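Local coordinates for protein Aac(6')-ib (Escherichia coli, PDB 1V0C) that probably transfers the acetyl group of acetyl-CoA to the 6'-amino group of aminoglycosides such as kanamycin, giving resistance to these antibiotics, at residues Gly113-Asp118 with Phe144-Val149. The protein carries 2 engineered substitutions. Residues are numbered along the deposited sequence; the frame is centred on the assembly and turned at random.
Sequences GVRGID and FNDPEV. With CA (calcium ion), chain D; KNC (kanamycin c), chain C.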
loop_
_atom_site.group_PDB
_atom_site.type_symbol
_atom_site.label_atom_id
_atom_site.label_comp_id
_atom_site.label_asym_id
_atom_site.label_seq_id
_atom_site.Cartn_x
_atom_site.Cartn_y
_atom_site.Cartn_z
ATOM N N GLY A 113 -16.772 -0.462 2.740
ATOM C CA GLY A 113 -16.133 -1.254 1.672
ATOM C C GLY A 113 -14.840 -0.685 1.090
ATOM O O GLY A 113 -14.132 -1.352 0.313
ATOM N N VAL A 114 -14.512 0.557 1.439
ATOM C CA VAL A 114 -13.318 1.197 0.843
ATOM C C VAL A 114 -12.069 0.696 1.572
ATOM O O VAL A 114 -12.028 0.690 2.795
ATOM C CB VAL A 114 -13.414 2.752 0.890
ATOM C CG1 VAL A 114 -12.094 3.444 0.393
ATOM C CG2 VAL A 114 -14.613 3.219 0.068
ATOM N N ARG A 115 -11.081 0.254 0.792
ATOM C CA ARG A 115 -9.771 -0.128 1.285
ATOM C C ARG A 115 -8.707 0.788 0.713
ATOM O O ARG A 115 -8.745 1.111 -0.462
ATOM C CB ARG A 115 -9.428 -1.575 0.902
ATOM C CG ARG A 115 -10.419 -2.639 1.437
ATOM C CD ARG A 115 -10.292 -2.920 2.965
ATOM N NE ARG A 115 -11.367 -3.844 3.378
ATOM C CZ ARG A 115 -12.606 -3.454 3.680
ATOM N NH1 ARG A 115 -12.927 -2.159 3.654
ATOM N NH2 ARG A 115 -13.525 -4.353 4.009
ATOM N N GLY A 116 -7.759 1.197 1.543
ATOM C CA GLY A 116 -6.593 1.912 1.042
ATOM C C GLY A 116 -5.368 1.013 1.036
ATOM O O GLY A 116 -5.342 -0.003 1.731
ATOM N N ILE A 117 -4.384 1.377 0.212
ATOM C CA ILE A 117 -3.097 0.672 0.121
ATOM C C ILE A 117 -1.888 1.620 0.182
ATOM O O ILE A 117 -1.958 2.809 -0.235
ATOM C CB ILE A 117 -3.000 -0.215 -1.141
ATOM C CG1 ILE A 117 -3.114 0.636 -2.418
ATOM C CG2 ILE A 117 -4.086 -1.319 -1.114
ATOM C CD1 ILE A 117 -2.761 -0.136 -3.696
ATOM N N ASP A 118 -0.799 1.080 0.734
ATOM C CA ASP A 118 0.536 1.680 0.735
ATOM C C ASP A 118 1.530 0.558 0.466
ATOM O O ASP A 118 1.288 -0.581 0.844
ATOM C CB ASP A 118 0.877 2.282 2.106
ATOM C CG ASP A 118 -0.152 3.264 2.587
ATOM O OD1 ASP A 118 -0.143 4.401 2.083
ATOM O OD2 ASP A 118 -0.946 2.915 3.498
ATOM N N PHE A 144 -10.159 -7.095 -3.973
ATOM C CA PHE A 144 -11.448 -7.306 -4.635
ATOM C C PHE A 144 -11.984 -8.764 -4.471
ATOM O O PHE A 144 -13.167 -9.013 -4.672
ATOM C CB PHE A 144 -11.430 -6.827 -6.110
ATOM C CG PHE A 144 -11.499 -5.300 -6.265
ATOM C CD1 PHE A 144 -12.456 -4.543 -5.556
ATOM C CD2 PHE A 144 -10.619 -4.637 -7.116
ATOM C CE1 PHE A 144 -12.526 -3.165 -5.688
ATOM C CE2 PHE A 144 -10.684 -3.242 -7.273
ATOM C CZ PHE A 144 -11.646 -2.503 -6.551
ATOM N N ASN A 145 -11.121 -9.685 -4.041
ATOM C CA ASN A 145 -11.526 -11.034 -3.657
ATOM C C ASN A 145 -12.214 -11.113 -2.295
ATOM O O ASN A 145 -12.763 -12.154 -1.921
ATOM C CB ASN A 145 -10.336 -12.003 -3.763
ATOM C CG ASN A 145 -10.103 -12.453 -5.172
ATOM O OD1 ASN A 145 -11.022 -12.412 -5.983
ATOM N ND2 ASN A 145 -8.879 -12.880 -5.492
ATOM N N ASP A 146 -12.196 -10.008 -1.555
ATOM C CA ASP A 146 -13.104 -9.807 -0.435
ATOM C C ASP A 146 -14.376 -9.183 -1.041
ATOM O O ASP A 146 -14.365 -8.002 -1.437
ATOM C CB ASP A 146 -12.468 -8.886 0.630
ATOM C CG ASP A 146 -13.424 -8.556 1.793
ATOM O OD1 ASP A 146 -14.589 -8.970 1.730
ATOM O OD2 ASP A 146 -13.033 -7.881 2.780
ATOM N N PRO A 147 -15.484 -9.963 -1.122
ATOM C CA PRO A 147 -16.676 -9.455 -1.840
ATOM C C PRO A 147 -17.275 -8.185 -1.201
ATOM O O PRO A 147 -18.130 -7.539 -1.806
ATOM C CB PRO A 147 -17.675 -10.643 -1.760
ATOM C CG PRO A 147 -17.203 -11.459 -0.598
ATOM C CD PRO A 147 -15.712 -11.322 -0.584
ATOM N N GLU A 148 -16.813 -7.830 -0.002
ATOM C CA GLU A 148 -17.297 -6.636 0.699
ATOM C C GLU A 148 -16.649 -5.309 0.255
ATOM O O GLU A 148 -17.163 -4.226 0.548
ATOM C CB GLU A 148 -17.108 -6.811 2.188
ATOM C CG GLU A 148 -17.994 -7.911 2.802
ATOM C CD GLU A 148 -17.649 -8.141 4.270
ATOM O OE1 GLU A 148 -17.570 -7.174 5.030
ATOM O OE2 GLU A 148 -17.391 -9.289 4.652
ATOM N N VAL A 149 -15.518 -5.440 -0.433
ATOM C CA VAL A 149 -14.696 -4.327 -0.874
ATOM C C VAL A 149 -15.314 -3.678 -2.112
ATOM O O VAL A 149 -15.691 -4.363 -3.058
ATOM C CB VAL A 149 -13.256 -4.795 -1.142
ATOM C CG1 VAL A 149 -12.446 -3.692 -1.834
ATOM C CG2 VAL A 149 -12.606 -5.255 0.200
HETATM CA CA CA D . -16.707 -11.317 4.533
HETATM C C2 KNC C . 3.379 5.444 6.031
HETATM C C3 KNC C . 3.947 6.787 5.485
HETATM C C4 KNC C . 4.205 6.675 3.979
HETATM C C5 KNC C . 2.912 6.210 3.321
HETATM C C6 KNC C . 3.326 5.794 1.996
HETATM C C7 KNC C . -3.142 5.980 6.118
HETATM C C8 KNC C . -2.318 4.943 6.899
HETATM C C9 KNC C . -0.807 5.257 6.834
HETATM C C10 KNC C . -0.300 5.499 5.385
HETATM C C11 KNC C . -1.187 6.516 4.570
HETATM C C12 KNC C . -2.675 6.087 4.640
HETATM C C13 KNC C . -2.806 3.910 9.065
HETATM C C14 KNC C . -3.982 3.984 10.065
HETATM C C15 KNC C . -3.747 5.091 11.107
HETATM C C16 KNC C . -2.394 4.909 11.824
HETATM C C17 KNC C . -1.238 4.801 10.804
HETATM C C18 KNC C . 0.140 4.659 11.539
HETATM N N2 KNC C . -0.686 6.693 3.169
HETATM N N3 KNC C . -4.609 5.716 6.293
HETATM N N4 KNC C . -4.817 5.126 12.108
HETATM C C1 KNC C . 2.096 5.001 5.266
HETATM O O5 KNC C . 2.347 4.984 3.874
HETATM O O7 KNC C . 5.127 7.250 6.181
HETATM O O8 KNC C . 4.573 7.940 3.401
HETATM O O9 KNC C . 1.035 5.948 5.499
HETATM O O1 KNC C . 2.122 5.592 1.260
HETATM O O10 KNC C . -0.044 4.194 7.446
HETATM O O11 KNC C . -2.768 5.118 8.233
HETATM O O12 KNC C . -1.533 3.727 9.798
HETATM O O13 KNC C . -5.203 4.215 9.366
HETATM O O14 KNC C . -2.194 6.038 12.686
HETATM O O15 KNC C . 0.862 3.501 11.068
HETATM N N6 KNC C . 3.021 5.586 7.436
HETATM O O HOH W 1 -10.607 -6.522 3.126
HETATM O O HOH W 2 -14.513 -6.855 4.623
HETATM O O HOH W 3 -14.644 -10.131 4.095
HETATM O O HOH W 4 -18.792 -11.749 6.349
#
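R115 lays its long side chain over V149. The methyl CG2 of V149 lies 3.6 Å from R115 CG and sits over one face of the guanidinium group, 3.5 Å above its plane and displaced from the centre of the group toward its outer atoms. The arginine chain turns sharply about its CB-CG bond (chi2 -74°), which brings the guanidinium back over this methyl and toward D146. There the ionic contact is long, with R115 NH2 3.8 Å from D146 OD2 and the guanidinium and carboxylate planes 63° apart; two waters at the guanidinium edge, in its plane, flank the pair. One bridges R115 NE and D146 OD2, at 2.8 Å from each; the other accepts weakly from R115 NH2 and donates to D146 OD2 and, weakly, to E148 OE1. NH1 turns instead to the carbonyl oxygens of V114 and P112, which helps fix the rotation of the group. G113 packs backbone to backbone, its O receiving a CA-H...O contact from V149 CA at 3.3 Å. D146 OD1 accepts from E148 N, forming an Asx turn within the type I turn 146-149, and E148 OE2 binds calcium. This is the beta-alpha-beta crossover of the GNAT fold, where the loop leaving helix 131-144 enters strand 151-154, parallel to strand 114-121, whose D118 holds kanamycin.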